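Local coordinates for protein putative enoyl-CoA hydratase (Streptomyces avermitilis, PDB 3GKB) that is of unconfirmed function but, as a member of the crotonase superfamily, probably acts on acyl-CoA thioesters, perhaps as an enoyl-CoA hydratase, at residues D176-E181 and Y186-R191; M130-A135 and D199-R204. All blocks are in the same frame, centred on the assembly; numbering follows the deposited sequence.

Contact 1: residues D176-E181 and Y186-R191; sequences DLFDAE and YGWINR
F178, in the brief, weakly bonded strand 178-179 just before helix 180-186, meets Y186 and W188 at the far end of that helix, which ends at Y186, with G187, of positive phi, the first residue beyond it. The helix is closed by a Schellman motif with G187 as its C-prime residue: W188 N bonds to A183 O and G187 N to A184 O. At the other end D179 is the N-cap, its OD1 bonded to T182. F178, Y186 and W188 form an aromatic cluster. CZ3 of W188 lies 4.0 Å from CD2 of F178, and CG of F178 sits in the plane of the indole at its rim. With the planes at 76° and the centroids 5.8 Å apart, this is an offset edge-to-face pair in which the indole presents its edge to the phenyl face. CG of W188 stands anti to the backbone N (chi1 -161°), which helps to bring the indole there. The F178 and Y186 rings meet obliquely, planes at 54°, with CE1 of F178 3.8 Å from CE2 of Y186. V171 of helix 165-174 packs on both F178 and W188, which sets the three rings against that helix in the crotonase fold. The hydroxyl of Y186 lies at a subunit boundary, hydrogen-bonded to E170 of its own chain and to NE of R191 of a neighbouring subunit. Further along, I189 sends its extended CG1-CD1 arm to the first turn of the helix, CD1 lying 3.8 Å from the carbonyl O of A180, a van der Waals contact of a methyl with a carbonyl oxygen and not a bond.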
# COMPACT_ATOMS: atom_id res chain seq x y z
N ASP B 176 2.60 11.05 -16.53
CA ASP B 176 1.35 10.92 -17.23
C ASP B 176 0.17 11.32 -16.36
O ASP B 176 0.29 11.41 -15.15
CB ASP B 176 1.19 9.50 -17.73
CG ASP B 176 2.05 9.23 -18.96
OD1 ASP B 176 2.16 10.14 -19.83
OD2 ASP B 176 2.60 8.11 -19.04
N LEU B 177 -0.94 11.61 -17.01
CA LEU B 177 -2.17 11.94 -16.31
C LEU B 177 -2.86 10.63 -15.99
O LEU B 177 -3.24 9.86 -16.92
CB LEU B 177 -3.06 12.81 -17.21
CG LEU B 177 -4.32 13.34 -16.52
CD1 LEU B 177 -3.94 14.36 -15.52
CD2 LEU B 177 -5.32 13.89 -17.59
N PHE B 178 -2.93 10.32 -14.70
CA PHE B 178 -3.56 9.10 -14.19
C PHE B 178 -5.05 9.31 -14.07
O PHE B 178 -5.50 10.33 -13.59
CB PHE B 178 -2.96 8.72 -12.83
CG PHE B 178 -1.61 8.12 -12.94
CD1 PHE B 178 -1.42 6.75 -12.71
CD2 PHE B 178 -0.53 8.88 -13.34
CE1 PHE B 178 -0.18 6.19 -12.86
CE2 PHE B 178 0.74 8.29 -13.50
CZ PHE B 178 0.89 6.95 -13.26
N ASP B 179 -5.84 8.35 -14.54
CA ASP B 179 -7.27 8.44 -14.34
C ASP B 179 -7.65 8.09 -12.90
O ASP B 179 -6.84 7.60 -12.12
CB ASP B 179 -8.05 7.61 -15.37
CG ASP B 179 -7.79 6.12 -15.28
OD1 ASP B 179 -7.45 5.57 -14.22
OD2 ASP B 179 -7.95 5.47 -16.33
N ALA B 180 -8.88 8.40 -12.52
CA ALA B 180 -9.33 8.18 -11.15
C ALA B 180 -9.22 6.75 -10.68
O ALA B 180 -8.80 6.49 -9.56
CB ALA B 180 -10.78 8.69 -10.96
N GLU B 181 -9.58 5.80 -11.53
CA GLU B 181 -9.57 4.39 -11.15
C GLU B 181 -8.16 3.89 -10.86
O GLU B 181 -7.96 3.12 -9.93
CB GLU B 181 -10.23 3.49 -12.21
N TYR B 186 -3.92 2.62 -6.87
CA TYR B 186 -2.58 2.92 -6.33
C TYR B 186 -2.63 3.42 -4.88
O TYR B 186 -1.67 3.25 -4.14
CB TYR B 186 -1.86 3.96 -7.21
CG TYR B 186 -1.17 3.43 -8.46
CD1 TYR B 186 -1.56 2.24 -9.09
CD2 TYR B 186 -0.12 4.12 -9.02
CE1 TYR B 186 -0.91 1.79 -10.20
CE2 TYR B 186 0.53 3.68 -10.13
CZ TYR B 186 0.13 2.50 -10.73
OH TYR B 186 0.81 2.03 -11.84
N GLY B 187 -3.73 4.03 -4.47
CA GLY B 187 -3.88 4.57 -3.15
C GLY B 187 -3.54 6.06 -3.07
O GLY B 187 -3.47 6.60 -1.97
N TRP B 188 -3.36 6.70 -4.23
CA TRP B 188 -3.08 8.15 -4.33
C TRP B 188 -4.29 8.96 -3.86
O TRP B 188 -4.15 10.02 -3.24
CB TRP B 188 -2.77 8.49 -5.78
CG TRP B 188 -2.05 9.77 -6.06
CD1 TRP B 188 -1.69 10.75 -5.18
CD2 TRP B 188 -1.60 10.21 -7.35
NE1 TRP B 188 -1.04 11.77 -5.84
CE2 TRP B 188 -0.96 11.45 -7.17
CE3 TRP B 188 -1.65 9.66 -8.63
CZ2 TRP B 188 -0.38 12.15 -8.23
CZ3 TRP B 188 -1.08 10.37 -9.68
CH2 TRP B 188 -0.47 11.60 -9.47
N ILE B 189 -5.47 8.43 -4.13
CA ILE B 189 -6.71 8.97 -3.57
C ILE B 189 -7.49 7.84 -2.90
O ILE B 189 -7.16 6.66 -3.06
CB ILE B 189 -7.61 9.63 -4.66
CG1 ILE B 189 -8.05 8.57 -5.69
CG2 ILE B 189 -6.89 10.78 -5.30
CD1 ILE B 189 -8.96 9.12 -6.80
N ASN B 190 -8.56 8.18 -2.19
CA ASN B 190 -9.28 7.17 -1.43
C ASN B 190 -10.17 6.31 -2.32
O ASN B 190 -10.20 5.07 -2.17
CB ASN B 190 -10.15 7.80 -0.32
CG ASN B 190 -9.31 8.43 0.78
OD1 ASN B 190 -8.51 9.32 0.53
ND2 ASN B 190 -9.51 7.96 2.01
N ARG B 191 -10.89 6.94 -3.23
CA ARG B 191 -11.91 6.23 -4.02
C ARG B 191 -12.25 6.98 -5.28
O ARG B 191 -12.25 8.19 -5.28
CB ARG B 191 -13.19 6.02 -3.20
CG ARG B 191 -14.04 4.82 -3.64
CD ARG B 191 -13.59 3.59 -2.87
NE ARG B 191 -13.89 3.73 -1.44
CZ ARG B 191 -15.07 3.55 -0.87
NH1 ARG B 191 -16.14 3.14 -1.58
NH2 ARG B 191 -15.19 3.75 0.43

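Contact 2: residues M130-A135 and D199-R204; sequences MAFAAA and DEYVDR
F132 and Y201 reach each other through different first torsions: on the strand, CG of F132 is anti to its own carbonyl carbon (chi1 -60°), whereas on the helix CG of Y201 swings anti to the backbone N (chi1 -171°). With these torsions CE2 of Y201 comes over one face of the phenyl ring, 3.9 Å above the plane and displaced toward the rim. It is 4.0 Å from CE1 of F132 and equally near CD1, so one corner of the phenol bears on one side of the ring. The centroids are 5.5 Å apart and the planes inclined at 58°, an oblique aromatic pair. V202 provides the second point of contact: its CG2 branch lies 3.9 Å from CB of F132 and 4.1 Å from CD2, pressing near the root of the side chain while Y201 meets the ring. F132 and V202 are also the closest pair of CA atoms across the segments, 7.3 Å apart. No hydrogen bond links the two segments. I110 of the adjacent strand 108-113 packs on both F132 and V202, and R191 of strand 191-193 on both F132 and Y201, so the neighbouring strands flank the contact. Helix 195-210 thus lies against strand 130-134 of a mixed beta-sheet, the helix-on-sheet packing of the alpha/beta core in the crotonase fold.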
# COMPACT_ATOMS: atom_id res chain seq x y z
N MET B 130 -8.73 12.95 3.06
CA MET B 130 -9.35 12.02 2.11
C MET B 130 -9.70 12.73 0.81
O MET B 130 -9.99 13.95 0.80
CB MET B 130 -10.58 11.27 2.74
CG MET B 130 -11.66 12.06 3.41
SD MET B 130 -12.81 11.08 4.55
CE MET B 130 -11.97 11.14 6.10
N ALA B 131 -9.64 11.97 -0.29
CA ALA B 131 -9.91 12.50 -1.62
C ALA B 131 -10.79 11.48 -2.36
O ALA B 131 -10.48 10.28 -2.41
CB ALA B 131 -8.64 12.71 -2.39
N PHE B 132 -11.86 12.00 -2.95
CA PHE B 132 -12.84 11.23 -3.72
C PHE B 132 -12.89 11.86 -5.11
O PHE B 132 -13.04 13.10 -5.22
CB PHE B 132 -14.23 11.28 -3.05
CG PHE B 132 -14.23 10.72 -1.64
CD1 PHE B 132 -14.09 9.35 -1.45
CD2 PHE B 132 -14.26 11.55 -0.52
CE1 PHE B 132 -14.06 8.81 -0.15
CE2 PHE B 132 -14.23 11.01 0.77
CZ PHE B 132 -14.11 9.63 0.94
N ALA B 133 -12.81 11.03 -6.16
CA ALA B 133 -12.68 11.53 -7.53
C ALA B 133 -13.71 10.92 -8.49
O ALA B 133 -14.12 9.77 -8.35
CB ALA B 133 -11.26 11.28 -8.09
N ALA B 134 -14.11 11.72 -9.48
CA ALA B 134 -15.06 11.30 -10.52
C ALA B 134 -14.36 10.32 -11.51
O ALA B 134 -13.38 10.69 -12.20
CB ALA B 134 -15.56 12.53 -11.28
N ALA B 135 -14.90 9.11 -11.60
CA ALA B 135 -14.30 8.05 -12.42
C ALA B 135 -14.12 8.48 -13.87
O ALA B 135 -13.07 8.24 -14.48
CB ALA B 135 -15.16 6.76 -12.31
N ASP B 199 -21.02 14.27 -6.07
CA ASP B 199 -21.42 15.44 -5.28
C ASP B 199 -22.25 15.01 -4.05
O ASP B 199 -21.99 15.46 -2.92
CB ASP B 199 -22.23 16.42 -6.12
CG ASP B 199 -21.41 17.07 -7.21
OD1 ASP B 199 -20.26 17.52 -6.91
OD2 ASP B 199 -21.94 17.13 -8.37
N GLU B 200 -23.23 14.15 -4.27
CA GLU B 200 -24.04 13.63 -3.16
C GLU B 200 -23.22 12.73 -2.21
O GLU B 200 -23.39 12.79 -0.99
CB GLU B 200 -25.32 12.93 -3.68
CG GLU B 200 -26.36 13.91 -4.26
CD GLU B 200 -27.77 13.30 -4.34
OE1 GLU B 200 -27.87 12.06 -4.44
OE2 GLU B 200 -28.77 14.06 -4.26
N TYR B 201 -22.30 11.93 -2.74
CA TYR B 201 -21.46 11.07 -1.93
C TYR B 201 -20.57 11.86 -0.95
O TYR B 201 -20.52 11.57 0.26
CB TYR B 201 -20.56 10.24 -2.84
CG TYR B 201 -19.81 9.17 -2.13
CD1 TYR B 201 -20.26 7.84 -2.15
CD2 TYR B 201 -18.65 9.46 -1.42
CE1 TYR B 201 -19.56 6.85 -1.49
CE2 TYR B 201 -17.97 8.47 -0.75
CZ TYR B 201 -18.43 7.17 -0.80
OH TYR B 201 -17.75 6.16 -0.13
N VAL B 202 -19.88 12.88 -1.47
CA VAL B 202 -19.02 13.73 -0.63
C VAL B 202 -19.86 14.52 0.39
O VAL B 202 -19.50 14.60 1.57
CB VAL B 202 -18.13 14.65 -1.49
CG1 VAL B 202 -17.36 15.70 -0.63
CG2 VAL B 202 -17.19 13.77 -2.35
N ASP B 203 -21.01 15.03 -0.05
CA ASP B 203 -21.88 15.72 0.90
C ASP B 203 -22.31 14.81 2.08
O ASP B 203 -22.28 15.23 3.25
CB ASP B 203 -23.08 16.31 0.18
CG ASP B 203 -23.98 17.11 1.10
OD1 ASP B 203 -23.54 18.15 1.63
OD2 ASP B 203 -25.12 16.65 1.33
N ARG B 204 -22.69 13.58 1.77
CA ARG B 204 -23.04 12.60 2.79
C ARG B 204 -21.89 12.31 3.75
O ARG B 204 -22.10 12.30 4.97
CB ARG B 204 -23.51 11.29 2.17
CG ARG B 204 -23.87 10.23 3.21
CD ARG B 204 -24.41 8.93 2.61
NE ARG B 204 -23.39 8.20 1.84
CZ ARG B 204 -22.39 7.47 2.37
NH1 ARG B 204 -22.23 7.33 3.67
NH2 ARG B 204 -21.53 6.87 1.55

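Strand 130-134 joins the two contacts. The backbone N of N190 is 2.9 Å from O of A131, and O of R191 is 3.0 Å from N of A133, two probable hydrogen bonds that set the end of 186-191 beside the strand. I189 of contact 1 packs on A131 and A133, whose side chains point away from helix 195-210, while F132 points toward it in contact 2. Both contacts are apolar and largely buried, but contact 1 gathers three aromatic rings from the two ends of a short helix, whereas contact 2 lays one ring of a sheet strand against a helix whose Y201 is partly exposed. Between copies, NH1 of R204 in segment 199-204 forms a salt bridge with OD2 of D176 of a neighbouring subunit.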